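Local coordinates for possible atls1-like light-inducible protein (Prochlorococcus marinus, PDB 2XCZ) that is of unknown function but belongs to the macrophage migration inhibitory factor (MIF) family of small, trimeric alpha/beta proteins, at residues A[75-78]-A[79-83]; A[32-35]-A[36-39]; A[89-92]-A[93-96]. All blocks are in the same frame, centred on the assembly; numbering follows the deposited sequence.

Contact 1 (A[75-78]-A[79-83]); sequences EVSE and LVCGH
V76 and V80 lie side by side one helical turn apart and point the same way, with CG1 of V76 3.8 Å from CG2 of V80. In V76, CG1 stands anti to the backbone N (chi1 173°), and this turns it along the helix towards V80. CG2 of V80 also rests 3.2 Å from O of V76, close beside the carbonyl that the V80 amide uses. That hydrogen bond, from V80 N to V76 O, is 2.8 Å long and nearly straight, with an N-H...O angle of 166°. The next pair round the helix is polar: OG of S77 and SG of C81 come within 3.7 Å, while the C81 amide donates to O of S77 at 2.8 Å. The SG also lies 3.4 Å from that same O of S77. L79 N to E75 O and G82 N to E78 O complete four consecutive backbone hydrogen bonds, each from N-H of residue i+4 to O of residue i; the last is the most bent, at 151°. CB of L79 lies beside the carbonyl oxygens of V76 and E75, and the extended side chain of E78 leads out on the exposed flank. Further out, V76 packs on L30 and L31 of helix 16-31 and on F99, V80 on I97, and C81 on I95, so this face of helix 72-88 lies against the sheet. The E75 carboxylate is bonded to S71 OG. S77 OG is bonded to O of S112 of the second subunit, and G111 of that subunit packs on S77 and C81. The chemistry is thus divided round the helix: the valines give an apolar face to the fold, whereas the buried hydroxyl of S77 has its polar partner across the subunit boundary.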
loop_
_atom_site.group_PDB
_atom_site.type_symbol
_atom_site.label_atom_id
_atom_site.label_comp_id
_atom_site.label_asym_id
_atom_site.label_seq_id
_atom_site.Cartn_x
_atom_site.Cartn_y
_atom_site.Cartn_z
ATOM N N GLU A 75 -4.964 15.722 14.076
ATOM C CA GLU A 75 -5.244 16.850 13.208
ATOM C C GLU A 75 -5.255 16.458 11.738
ATOM O O GLU A 75 -6.081 16.954 10.972
ATOM C CB GLU A 75 -4.222 17.974 13.442
ATOM C CG GLU A 75 -4.334 18.598 14.829
ATOM C CD GLU A 75 -3.138 19.455 15.200
ATOM O OE1 GLU A 75 -2.287 19.723 14.327
ATOM O OE2 GLU A 75 -3.046 19.866 16.377
ATOM N N VAL A 76 -4.332 15.581 11.343
ATOM C CA VAL A 76 -4.303 15.097 9.959
ATOM C C VAL A 76 -5.565 14.271 9.683
ATOM O O VAL A 76 -6.214 14.421 8.644
ATOM C CB VAL A 76 -3.016 14.290 9.627
ATOM C CG1 VAL A 76 -3.117 13.656 8.240
ATOM C CG2 VAL A 76 -1.764 15.189 9.706
ATOM N N SER A 77 -5.949 13.436 10.639
ATOM C CA SER A 77 -7.151 12.634 10.460
ATOM C C SER A 77 -8.388 13.530 10.310
ATOM O O SER A 77 -9.238 13.284 9.463
ATOM C CB SER A 77 -7.321 11.651 11.617
ATOM O OG SER A 77 -8.498 10.895 11.439
ATOM N N GLU A 78 -8.468 14.584 11.114
ATOM C CA GLU A 78 -9.594 15.502 10.994
ATOM C C GLU A 78 -9.631 16.130 9.593
ATOM O O GLU A 78 -10.681 16.139 8.940
ATOM C CB GLU A 78 -9.556 16.562 12.101
ATOM C CG GLU A 78 -10.748 17.520 12.108
ATOM C CD GLU A 78 -10.575 18.667 13.096
ATOM O OE1 GLU A 78 -9.429 18.932 13.538
ATOM O OE2 GLU A 78 -11.594 19.314 13.427
ATOM N N LEU A 79 -8.483 16.619 9.128
ATOM C CA LEU A 79 -8.364 17.189 7.786
ATOM C C LEU A 79 -8.773 16.197 6.701
ATOM O O LEU A 79 -9.620 16.500 5.839
ATOM C CB LEU A 79 -6.928 17.680 7.527
ATOM C CG LEU A 79 -6.539 17.963 6.064
ATOM C CD1 LEU A 79 -7.298 19.161 5.469
ATOM C CD2 LEU A 79 -5.021 18.146 5.954
ATOM N N VAL A 80 -8.158 15.018 6.748
ATOM C CA VAL A 80 -8.307 14.018 5.699
ATOM C C VAL A 80 -9.727 13.449 5.659
ATOM O O VAL A 80 -10.335 13.358 4.582
ATOM C CB VAL A 80 -7.250 12.900 5.850
ATOM C CG1 VAL A 80 -7.541 11.716 4.930
ATOM C CG2 VAL A 80 -5.867 13.474 5.559
ATOM N N CYS A 81 -10.259 13.074 6.821
ATOM C CA CYS A 81 -11.624 12.532 6.885
ATOM C C CYS A 81 -12.625 13.584 6.425
ATOM O O CYS A 81 -13.560 13.273 5.683
ATOM C CB CYS A 81 -11.972 12.038 8.284
ATOM S SG CYS A 81 -11.059 10.561 8.754
ATOM N N GLY A 82 -12.400 14.830 6.838
ATOM C CA GLY A 82 -13.276 15.932 6.427
ATOM C C GLY A 82 -13.262 16.178 4.927
ATOM O O GLY A 82 -14.326 16.330 4.293
ATOM N N HIS A 83 -12.059 16.194 4.354
ATOM C CA HIS A 83 -11.874 16.411 2.919
ATOM C C HIS A 83 -12.541 15.287 2.117
ATOM O O HIS A 83 -13.236 15.534 1.124
ATOM C CB HIS A 83 -10.378 16.505 2.589
ATOM C CG HIS A 83 -10.099 17.045 1.222
ATOM N ND1 HIS A 83 -10.185 18.388 0.925
ATOM C CD2 HIS A 83 -9.749 16.423 0.069
ATOM C CE1 HIS A 83 -9.903 18.571 -0.354
ATOM N NE2 HIS A 83 -9.626 17.394 -0.894
#

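Contact 2 (A[32-35]-A[36-39]); sequences GKPE and KYVM
Y37 meets P34 through the edge of its ring. Its CB lies 3.8 Å from O of P34, and CG leaves anti to the carbonyl carbon (chi1 -66°), which brings CD2 against the pyrrolidine: CB and CG of P34 are each 4.0 Å from CD2, with CG near the ring plane. CD of K36 sits 3.9 Å above one ring face, towards its rim. Beyond these neighbours, the ring stands edge-to-face with W109, and a bound PEG molecule lies near the side chain. The backbone is closed by two hydrogen bonds: Y37 N donates to P34 O at 3.0 Å, and V38 N to E35 O at 3.0 Å. Both donors stand well above their carbonyl planes, the second by 60°, as a tight turn imposes. CG2 of V38 rests 3.9 Å from E35 O, while the E35 carboxylate is held by S24 OG of helix 16-31. The Y37 carbonyl accepts from Y96 OH of the third subunit, and M39 continues into the intersubunit ladder. Two successive i+3 to i bonds, after a Schellman motif at G32, mark a short 3-10 turn linking helix 16-31 to strand 39-43 in the MIF fold.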
loop_
_atom_site.group_PDB
_atom_site.type_symbol
_atom_site.label_atom_id
_atom_site.label_comp_id
_atom_site.label_asym_id
_atom_site.label_seq_id
_atom_site.Cartn_x
_atom_site.Cartn_y
_atom_site.Cartn_z
ATOM N N GLY A 32 3.681 21.517 7.879
ATOM C CA GLY A 32 4.814 22.441 7.818
ATOM C C GLY A 32 5.875 22.003 6.809
ATOM O O GLY A 32 7.071 22.233 7.010
ATOM N N LYS A 33 5.433 21.365 5.729
ATOM C CA LYS A 33 6.317 20.927 4.652
ATOM C C LYS A 33 6.081 21.753 3.392
ATOM O O LYS A 33 4.941 22.126 3.103
ATOM C CB LYS A 33 6.069 19.446 4.339
ATOM C CG LYS A 33 6.359 18.514 5.488
ATOM C CD LYS A 33 7.690 17.817 5.322
ATOM C CE LYS A 33 7.919 16.825 6.442
ATOM N NZ LYS A 33 9.097 15.939 6.167
ATOM N N PRO A 34 7.159 22.038 2.632
ATOM C CA PRO A 34 6.977 22.638 1.319
ATOM C C PRO A 34 6.098 21.729 0.462
ATOM O O PRO A 34 6.324 20.497 0.433
ATOM C CB PRO A 34 8.403 22.683 0.736
ATOM C CG PRO A 34 9.321 22.513 1.884
ATOM C CD PRO A 34 8.572 21.708 2.909
ATOM N N GLU A 35 5.107 22.306 -0.215
ATOM C CA GLU A 35 4.229 21.498 -1.055
ATOM C C GLU A 35 4.962 20.755 -2.169
ATOM O O GLU A 35 4.483 19.717 -2.626
ATOM C CB GLU A 35 3.064 22.293 -1.628
ATOM C CG GLU A 35 1.949 21.361 -2.097
ATOM C CD GLU A 35 0.815 22.064 -2.788
ATOM O OE1 GLU A 35 0.016 21.371 -3.442
ATOM O OE2 GLU A 35 0.717 23.308 -2.683
ATOM N N LYS A 36 6.119 21.279 -2.583
ATOM C CA LYS A 36 7.002 20.572 -3.521
ATOM C C LYS A 36 7.120 19.082 -3.172
ATOM O O LYS A 36 7.119 18.230 -4.067
ATOM C CB LYS A 36 8.401 21.197 -3.532
ATOM C CG LYS A 36 9.350 20.551 -4.524
ATOM C CD LYS A 36 10.772 21.017 -4.276
ATOM C CE LYS A 36 11.778 20.312 -5.181
ATOM N NZ LYS A 36 11.545 20.632 -6.616
ATOM N N TYR A 37 7.206 18.787 -1.877
ATOM C CA TYR A 37 7.502 17.425 -1.417
ATOM C C TYR A 37 6.280 16.571 -1.105
ATOM O O TYR A 37 6.419 15.428 -0.683
ATOM C CB TYR A 37 8.451 17.455 -0.223
ATOM C CG TYR A 37 9.820 17.983 -0.599
ATOM C CD1 TYR A 37 10.684 17.232 -1.401
ATOM C CD2 TYR A 37 10.232 19.242 -0.185
ATOM C CE1 TYR A 37 11.943 17.727 -1.778
ATOM C CE2 TYR A 37 11.492 19.748 -0.553
ATOM C CZ TYR A 37 12.339 18.985 -1.347
ATOM O OH TYR A 37 13.579 19.487 -1.705
ATOM N N VAL A 38 5.094 17.107 -1.346
ATOM C CA VAL A 38 3.873 16.334 -1.079
ATOM C C VAL A 38 3.456 15.514 -2.293
ATOM O O VAL A 38 3.282 16.049 -3.397
ATOM C CB VAL A 38 2.681 17.250 -0.659
ATOM C CG1 VAL A 38 1.394 16.437 -0.475
ATOM C CG2 VAL A 38 3.006 18.015 0.603
ATOM N N MET A 39 3.258 14.213 -2.066
ATOM C CA MET A 39 2.764 13.306 -3.101
ATOM C C MET A 39 1.406 12.772 -2.697
ATOM O O MET A 39 1.204 12.384 -1.545
ATOM C CB MET A 39 3.738 12.142 -3.295
ATOM C CG MET A 39 3.353 11.181 -4.428
ATOM S SD MET A 39 4.613 9.940 -4.787
ATOM C CE MET A 39 5.821 10.939 -5.647
#

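Contact 3 (A[89-92]-A[93-96]); sequences GIPA and DRIY
A single 3-10 turn between helix 72-88 and strand 95-101 is closed by two i+3 to i backbone hydrogen bonds: R94 N donates to P91 O at 2.9 Å, and I95 N to A92 O at 3.2 Å. Each amide lies well above the plane of its carbonyl, by 65° for I95, and the second bond is bent to 150°. I90 and I95 pack across the turn, their side chains crossing at a slant: CG2 of I90 meets CG1 of I95 at 3.9 Å. That CG1 is also 3.4 Å from P91 O, and CD1 of I95 lies against the carbonyl oxygens of I90 and P91. The turn is the helix-to-strand connection of the beta-alpha-beta unit of strand 58-64, helix 72-88 and strand 95-101, with C58, C81 and I84 packed around the isoleucines. On its outer side, D93 CG stands between its own backbone N and carbonyl carbon (chi1 66°), carrying OD1 to within 3.4 Å of P91 CB. R94 starts with CB 3.7 Å from P91 O, then bends at chi3 and sends its guanidinium away to the carbonyls of F50, N53, E55 and P56, so that NE and both terminal nitrogens have backbone acceptors. E85 OE1 accepts from the A92 amide. D93 O receives W109 NE1 of the second subunit.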
loop_
_atom_site.group_PDB
_atom_site.type_symbol
_atom_site.label_atom_id
_atom_site.label_comp_id
_atom_site.label_asym_id
_atom_site.label_seq_id
_atom_site.Cartn_x
_atom_site.Cartn_y
_atom_site.Cartn_z
ATOM N N GLY A 89 -18.106 11.893 -0.551
ATOM C CA GLY A 89 -19.343 11.486 0.106
ATOM C C GLY A 89 -19.192 10.218 0.929
ATOM O O GLY A 89 -20.155 9.467 1.099
ATOM N N ILE A 90 -17.981 9.964 1.420
ATOM C CA ILE A 90 -17.733 8.819 2.296
ATOM C C ILE A 90 -17.758 9.332 3.731
ATOM O O ILE A 90 -17.000 10.235 4.078
ATOM C CB ILE A 90 -16.365 8.137 2.004
ATOM C CG1 ILE A 90 -16.309 7.684 0.543
ATOM C CG2 ILE A 90 -16.128 6.958 2.960
ATOM C CD1 ILE A 90 -14.942 7.148 0.086
ATOM N N PRO A 91 -18.646 8.766 4.564
ATOM C CA PRO A 91 -18.791 9.174 5.956
ATOM C C PRO A 91 -17.469 8.995 6.688
ATOM O O PRO A 91 -16.775 8.004 6.443
ATOM C CB PRO A 91 -19.815 8.179 6.511
ATOM C CG PRO A 91 -20.483 7.590 5.342
ATOM C CD PRO A 91 -19.488 7.598 4.239
ATOM N N ALA A 92 -17.128 9.928 7.571
ATOM C CA ALA A 92 -15.863 9.853 8.308
ATOM C C ALA A 92 -15.749 8.564 9.133
ATOM O O ALA A 92 -14.643 8.051 9.340
ATOM C CB ALA A 92 -15.667 11.084 9.184
ATOM N N ASP A 93 -16.890 8.029 9.590
ATOM C CA ASP A 93 -16.857 6.786 10.377
ATOM C C ASP A 93 -16.667 5.530 9.528
ATOM O O ASP A 93 -16.692 4.403 10.055
ATOM C CB ASP A 93 -18.068 6.644 11.311
ATOM C CG ASP A 93 -19.393 6.476 10.565
ATOM O OD1 ASP A 93 -19.419 6.359 9.320
ATOM O OD2 ASP A 93 -20.427 6.455 11.264
ATOM N N ARG A 94 -16.479 5.718 8.220
ATOM C CA ARG A 94 -16.088 4.606 7.354
ATOM C C ARG A 94 -14.719 4.841 6.700
ATOM O O ARG A 94 -14.394 4.252 5.659
ATOM C CB ARG A 94 -17.187 4.312 6.331
ATOM C CG ARG A 94 -18.411 3.660 7.018
ATOM C CD ARG A 94 -19.501 3.261 6.035
ATOM N NE ARG A 94 -19.130 2.174 5.125
ATOM C CZ ARG A 94 -19.090 0.879 5.443
ATOM N NH1 ARG A 94 -18.758 -0.005 4.507
ATOM N NH2 ARG A 94 -19.372 0.461 6.677
ATOM N N ILE A 95 -13.922 5.706 7.332
ATOM C CA ILE A 95 -12.567 6.014 6.841
ATOM C C ILE A 95 -11.509 5.551 7.835
ATOM O O ILE A 95 -11.595 5.862 9.027
ATOM C CB ILE A 95 -12.395 7.534 6.563
ATOM C CG1 ILE A 95 -13.450 8.008 5.543
ATOM C CG2 ILE A 95 -10.949 7.830 6.113
ATOM C CD1 ILE A 95 -13.457 9.497 5.306
ATOM N N TYR A 96 -10.534 4.781 7.343
ATOM C CA TYR A 96 -9.353 4.414 8.128
ATOM C C TYR A 96 -8.126 5.077 7.525
ATOM O O TYR A 96 -8.013 5.197 6.302
ATOM C CB TYR A 96 -9.133 2.904 8.087
ATOM C CG TYR A 96 -9.812 2.096 9.167
ATOM C CD1 TYR A 96 -10.466 2.707 10.231
ATOM C CD2 TYR A 96 -9.725 0.707 9.161
ATOM C CE1 TYR A 96 -11.056 1.949 11.250
ATOM C CE2 TYR A 96 -10.321 -0.055 10.161
ATOM C CZ TYR A 96 -10.972 0.571 11.202
ATOM O OH TYR A 96 -11.548 -0.170 12.219
#

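From the N terminus, contact 2 comes first and closes the connection from helix 16-31 to strand 39-43, an outer strand of this chain's sheet. Contact 1 lies midway along helix 72-88, and contact 3 closes the turn from that helix into strand 95-101, the other outer strand. The three follow in series, neither nesting nor crossing. Contacts 1 and 3 touch: C81 CB meets A92 CB at 3.9 Å, joining the helix to the turn beyond it. Contact 2 lies about 25 Å from contact 3, centre to centre, across the chain's centre. Yet the trimer relates these two ends: M39 and Y96 each join an antiparallel ladder with a strand of a neighbouring subunit, and Y96 packs on M39 of the second subunit.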